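Local coordinates for endoribonuclease L-PSP/chorismate mutase-like domain-containing protein (Agrobacterium tumefaciens, PDB 3D01) that is of unknown function but belongs to the YjgF-like family of putative endoribonucleases and assembles as a trimer, at residues I[97-110]-I[152-164]. Numbering follows the deposited sequence.
Sequences SKIRRVIKLNGFVA and NASVEIDAIVEID
Arg100 bends at its third torsion (chi3 59°), while Glu162 runs out extended with CG trans to its backbone N (chi1 176°). This brings NE of Arg100 to 2.9 Å from OE2 of Glu162, in a salt bridge on the anti side of the carboxylate. NH1 of Arg100 reaches OD1 of Asp164 at 3.1 Å, almost straight. Both acceptors lie at the guanidinium edge. The Glu162 carboxylate is close to coplanar with the guanidinium, whereas that of Asp164 stands steeply across it. The two salt bridges fix the rotation of the arginine head.

The backbones pair as antiparallel strands. Two classic beta bulges interrupt the ladder. Glu162 O takes both Arg100 N (2.8 Å) and Arg101 N (3.2 Å), approached from the same face of its plane. Ile160 O likewise takes Ile103 N and Lys104 N. From Leu105 to Val109 the pairing is regular.

On one face, CD2 of Leu105 presses on CB of Ala159 at 3.4 Å, a tight fit. CG2 of Ile99 meets CG1 of Val161 at 3.8 Å. On the other face, Phe108 turns its ring edge toward OD2 of Asp158. Asp158 also forms a salt bridge with Lys104 of a neighbouring subunit, and Lys104 repeats this with Asp158 of the other neighbour.

In the YjgF-like fold, this pair lies in the middle of the sheet. Strand 140-146 runs parallel to 99-110, and strand 44-54 flanks 155-163. Helices 70-91 and 118-133 pack on the face of Ile99, Leu105 and Ile157. The face of Lys104, Phe108 and Asp158 meets the other two subunits.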
loop_
_atom_site.group_PDB
_atom_site.type_symbol
_atom_site.label_atom_id
_atom_site.label_comp_id
_atom_site.label_asym_id
_atom_site.label_seq_id
_atom_site.Cartn_x
_atom_site.Cartn_y
_atom_site.Cartn_z
ATOM N N SER I 97 -2.919 -20.197 -14.142
ATOM C CA SER I 97 -4.188 -20.790 -13.741
ATOM C C SER I 97 -4.258 -21.041 -12.234
ATOM O O SER I 97 -5.344 -21.300 -11.692
ATOM C CB SER I 97 -4.401 -22.104 -14.497
ATOM O OG SER I 97 -3.265 -22.941 -14.369
ATOM N N LYS I 98 -3.113 -20.956 -11.552
ATOM C CA LYS I 98 -3.075 -21.105 -10.104
ATOM C C LYS I 98 -3.355 -19.781 -9.370
ATOM O O LYS I 98 -3.333 -19.743 -8.145
ATOM C CB LYS I 98 -1.749 -21.724 -9.663
ATOM C CG LYS I 98 -1.627 -23.218 -10.039
ATOM C CD LYS I 98 -0.195 -23.716 -9.923
ATOM C CE LYS I 98 -0.069 -25.231 -10.313
ATOM N NZ LYS I 98 1.157 -25.521 -11.137
ATOM N N ILE I 99 -3.636 -18.712 -10.121
ATOM C CA ILE I 99 -4.256 -17.499 -9.544
ATOM C C ILE I 99 -5.662 -17.804 -9.095
ATOM O O ILE I 99 -6.475 -18.234 -9.926
ATOM C CB ILE I 99 -4.339 -16.320 -10.568
ATOM C CG1 ILE I 99 -2.934 -15.860 -10.986
ATOM C CG2 ILE I 99 -5.151 -15.134 -9.988
ATOM C CD1 ILE I 99 -2.909 -14.985 -12.239
ATOM N N ARG I 100 -5.963 -17.599 -7.808
ATOM C CA ARG I 100 -7.338 -17.746 -7.305
ATOM C C ARG I 100 -8.118 -16.450 -7.404
ATOM O O ARG I 100 -9.255 -16.426 -7.859
ATOM C CB ARG I 100 -7.348 -18.237 -5.861
ATOM C CG ARG I 100 -6.769 -19.641 -5.670
ATOM C CD ARG I 100 -6.878 -20.068 -4.187
ATOM N NE ARG I 100 -8.264 -20.061 -3.707
ATOM C CZ ARG I 100 -9.158 -21.038 -3.917
ATOM N NH1 ARG I 100 -8.858 -22.138 -4.620
ATOM N NH2 ARG I 100 -10.387 -20.904 -3.423
ATOM N N ARG I 101 -7.487 -15.358 -6.991
ATOM C CA ARG I 101 -8.098 -14.028 -7.035
ATOM C C ARG I 101 -6.980 -12.980 -7.039
ATOM O O ARG I 101 -6.030 -13.097 -6.272
ATOM C CB ARG I 101 -8.968 -13.843 -5.794
ATOM C CG ARG I 101 -9.375 -12.433 -5.425
ATOM C CD ARG I 101 -10.307 -11.849 -6.417
ATOM N NE ARG I 101 -11.551 -12.582 -6.360
ATOM C CZ ARG I 101 -12.580 -12.404 -7.181
ATOM N NH1 ARG I 101 -12.540 -11.495 -8.153
ATOM N NH2 ARG I 101 -13.666 -13.167 -7.021
ATOM N N VAL I 102 -7.105 -11.978 -7.906
ATOM C CA VAL I 102 -6.289 -10.764 -7.776
ATOM C C VAL I 102 -6.971 -9.939 -6.688
ATOM O O VAL I 102 -8.088 -9.451 -6.860
ATOM C CB VAL I 102 -6.180 -9.970 -9.077
ATOM C CG1 VAL I 102 -5.392 -8.646 -8.826
ATOM C CG2 VAL I 102 -5.546 -10.864 -10.197
ATOM N N ILE I 103 -6.303 -9.822 -5.555
ATOM C CA ILE I 103 -6.891 -9.243 -4.361
ATOM C C ILE I 103 -6.851 -7.726 -4.396
ATOM O O ILE I 103 -7.868 -7.036 -4.135
ATOM C CB ILE I 103 -6.187 -9.749 -3.084
ATOM C CG1 ILE I 103 -6.527 -11.234 -2.852
ATOM C CG2 ILE I 103 -6.631 -8.912 -1.839
ATOM C CD1 ILE I 103 -8.018 -11.483 -2.627
ATOM N N LYS I 104 -5.687 -7.214 -4.768
ATOM C CA LYS I 104 -5.484 -5.751 -4.757
ATOM C C LYS I 104 -4.402 -5.327 -5.744
ATOM O O LYS I 104 -3.406 -6.000 -5.895
ATOM C CB LYS I 104 -5.124 -5.313 -3.324
ATOM C CG LYS I 104 -4.797 -3.827 -3.115
ATOM C CD LYS I 104 -6.078 -3.013 -3.161
ATOM C CE LYS I 104 -5.785 -1.534 -2.842
ATOM N NZ LYS I 104 -5.200 -1.332 -1.456
ATOM N N LEU I 105 -4.635 -4.205 -6.414
ATOM C CA LEU I 105 -3.584 -3.484 -7.135
ATOM C C LEU I 105 -3.498 -2.066 -6.557
ATOM O O LEU I 105 -4.534 -1.407 -6.344
ATOM C CB LEU I 105 -3.909 -3.354 -8.633
ATOM C CG LEU I 105 -4.108 -4.607 -9.468
ATOM C CD1 LEU I 105 -4.406 -4.122 -10.903
ATOM C CD2 LEU I 105 -2.907 -5.536 -9.424
ATOM N N ASN I 106 -2.281 -1.608 -6.347
ATOM C CA ASN I 106 -2.013 -0.193 -6.034
ATOM C C ASN I 106 -1.399 0.442 -7.281
ATOM O O ASN I 106 -0.309 0.069 -7.697
ATOM C CB ASN I 106 -1.101 -0.040 -4.809
ATOM C CG ASN I 106 -1.682 -0.686 -3.565
ATOM O OD1 ASN I 106 -1.152 -1.685 -3.049
ATOM N ND2 ASN I 106 -2.769 -0.129 -3.076
ATOM N N GLY I 107 -2.135 1.379 -7.879
ATOM C CA GLY I 107 -1.746 2.059 -9.097
ATOM C C GLY I 107 -1.235 3.453 -8.788
ATOM O O GLY I 107 -1.991 4.320 -8.338
ATOM N N PHE I 108 0.060 3.645 -9.033
ATOM C CA PHE I 108 0.739 4.894 -8.778
ATOM C C PHE I 108 0.991 5.578 -10.109
ATOM O O PHE I 108 1.700 5.036 -10.944
ATOM C CB PHE I 108 2.077 4.636 -8.089
ATOM C CG PHE I 108 1.986 3.737 -6.900
ATOM C CD1 PHE I 108 1.284 4.120 -5.790
ATOM C CD2 PHE I 108 2.628 2.515 -6.886
ATOM C CE1 PHE I 108 1.197 3.292 -4.687
ATOM C CE2 PHE I 108 2.554 1.687 -5.776
ATOM C CZ PHE I 108 1.854 2.075 -4.687
ATOM N N VAL I 109 0.429 6.775 -10.300
ATOM C CA VAL I 109 0.503 7.495 -11.575
ATOM C C VAL I 109 1.277 8.828 -11.395
ATOM O O VAL I 109 0.842 9.690 -10.627
ATOM C CB VAL I 109 -0.909 7.808 -12.106
ATOM C CG1 VAL I 109 -0.833 8.531 -13.459
ATOM C CG2 VAL I 109 -1.765 6.521 -12.144
ATOM N N ALA I 110 2.393 8.973 -12.098
ATOM C CA ALA I 110 3.226 10.190 -11.990
ATOM C C ALA I 110 2.388 11.298 -12.639
ATOM O O ALA I 110 1.946 11.173 -13.806
ATOM C CB ALA I 110 4.617 9.990 -12.673
ATOM N N ASN I 152 11.689 7.606 -14.169
ATOM C CA ASN I 152 10.735 8.514 -14.773
ATOM C C ASN I 152 9.574 7.764 -15.371
ATOM O O ASN I 152 8.903 8.267 -16.268
ATOM C CB ASN I 152 11.422 9.395 -15.824
ATOM C CG ASN I 152 10.688 10.702 -16.072
ATOM O OD1 ASN I 152 9.832 11.122 -15.283
ATOM N ND2 ASN I 152 11.003 11.339 -17.201
ATOM N N ALA I 153 9.298 6.560 -14.845
ATOM C CA ALA I 153 8.109 5.807 -15.283
ATOM C C ALA I 153 6.869 6.669 -15.049
ATOM O O ALA I 153 6.749 7.349 -13.999
ATOM C CB ALA I 153 7.990 4.496 -14.524
ATOM N N SER I 154 5.925 6.584 -15.975
ATOM C CA SER I 154 4.658 7.295 -15.837
ATOM C C SER I 154 3.724 6.608 -14.839
ATOM O O SER I 154 2.889 7.268 -14.231
ATOM C CB SER I 154 3.963 7.485 -17.193
ATOM O OG SER I 154 4.753 8.285 -18.062
ATOM N N VAL I 155 3.864 5.278 -14.705
ATOM C CA VAL I 155 3.004 4.481 -13.847
ATOM C C VAL I 155 3.845 3.349 -13.223
ATOM O O VAL I 155 4.786 2.827 -13.856
ATOM C CB VAL I 155 1.802 3.832 -14.639
ATOM C CG1 VAL I 155 0.858 3.034 -13.666
ATOM C CG2 VAL I 155 1.078 4.868 -15.522
ATOM N N GLU I 156 3.505 3.009 -11.993
ATOM C CA GLU I 156 4.030 1.847 -11.300
ATOM C C GLU I 156 2.856 1.185 -10.551
ATOM O O GLU I 156 1.983 1.862 -9.963
ATOM C CB GLU I 156 5.104 2.254 -10.299
ATOM C CG GLU I 156 5.655 1.136 -9.458
ATOM C CD GLU I 156 6.588 1.648 -8.320
ATOM O OE1 GLU I 156 7.154 2.749 -8.441
ATOM O OE2 GLU I 156 6.743 0.951 -7.289
ATOM N N ILE I 157 2.843 -0.134 -10.562
ATOM C CA ILE I 157 1.682 -0.863 -10.034
ATOM C C ILE I 157 2.191 -2.102 -9.327
ATOM O O ILE I 157 2.952 -2.876 -9.910
ATOM C CB ILE I 157 0.656 -1.308 -11.137
ATOM C CG1 ILE I 157 0.183 -0.157 -12.051
ATOM C CG2 ILE I 157 -0.586 -1.982 -10.481
ATOM C CD1 ILE I 157 -0.952 -0.562 -13.045
ATOM N N ASP I 158 1.790 -2.258 -8.063
ATOM C CA ASP I 158 2.079 -3.466 -7.308
ATOM C C ASP I 158 0.779 -4.266 -7.125
ATOM O O ASP I 158 -0.317 -3.813 -7.525
ATOM C CB ASP I 158 2.835 -3.171 -6.001
ATOM C CG ASP I 158 1.988 -2.547 -4.914
ATOM O OD1 ASP I 158 0.730 -2.641 -4.910
ATOM O OD2 ASP I 158 2.627 -1.946 -4.026
ATOM N N ALA I 159 0.908 -5.470 -6.570
ATOM C CA ALA I 159 -0.247 -6.356 -6.486
ATOM C C ALA I 159 -0.127 -7.346 -5.337
ATOM O O ALA I 159 0.962 -7.707 -4.921
ATOM C CB ALA I 159 -0.425 -7.121 -7.792
ATOM N N ILE I 160 -1.287 -7.759 -4.856
ATOM C CA ILE I 160 -1.422 -8.881 -3.944
ATOM C C ILE I 160 -2.409 -9.849 -4.626
ATOM O O ILE I 160 -3.500 -9.458 -5.076
ATOM C CB ILE I 160 -1.999 -8.464 -2.585
ATOM C CG1 ILE I 160 -1.149 -7.374 -1.927
ATOM C CG2 ILE I 160 -2.227 -9.688 -1.700
ATOM C CD1 ILE I 160 -1.867 -6.661 -0.792
ATOM N N VAL I 161 -1.993 -11.108 -4.725
ATOM C CA VAL I 161 -2.736 -12.117 -5.463
ATOM C C VAL I 161 -2.879 -13.353 -4.547
ATOM O O VAL I 161 -1.929 -13.786 -3.900
ATOM C CB VAL I 161 -1.987 -12.493 -6.764
ATOM C CG1 VAL I 161 -2.744 -13.558 -7.525
ATOM C CG2 VAL I 161 -1.663 -11.251 -7.652
ATOM N N GLU I 162 -4.086 -13.874 -4.449
ATOM C CA GLU I 162 -4.322 -15.114 -3.704
ATOM C C GLU I 162 -4.083 -16.250 -4.681
ATOM O O GLU I 162 -4.607 -16.233 -5.808
ATOM C CB GLU I 162 -5.751 -15.158 -3.185
ATOM C CG GLU I 162 -6.102 -16.458 -2.471
ATOM C CD GLU I 162 -7.548 -16.535 -2.103
ATOM O OE1 GLU I 162 -7.984 -15.808 -1.209
ATOM O OE2 GLU I 162 -8.264 -17.358 -2.688
ATOM N N ILE I 163 -3.286 -17.228 -4.263
ATOM C CA ILE I 163 -2.838 -18.281 -5.159
ATOM C C ILE I 163 -3.178 -19.624 -4.579
ATOM O O ILE I 163 -3.460 -19.725 -3.384
ATOM C CB ILE I 163 -1.339 -18.177 -5.432
ATOM C CG1 ILE I 163 -0.535 -18.238 -4.131
ATOM C CG2 ILE I 163 -1.035 -16.886 -6.244
ATOM C CD1 ILE I 163 1.012 -18.302 -4.341
ATOM N N ASP I 164 -3.147 -20.643 -5.447
ATOM C CA ASP I 164 -3.301 -22.065 -5.051
ATOM C C ASP I 164 -2.039 -22.701 -4.466
ATOM O O ASP I 164 -0.920 -22.293 -4.784
ATOM C CB ASP I 164 -3.764 -22.873 -6.257
ATOM C CG ASP I 164 -5.193 -22.566 -6.625
ATOM O OD1 ASP I 164 -6.027 -22.645 -5.701
ATOM O OD2 ASP I 164 -5.501 -22.262 -7.809
HETATM O O HOH W 1 -7.240 -21.238 -9.588
#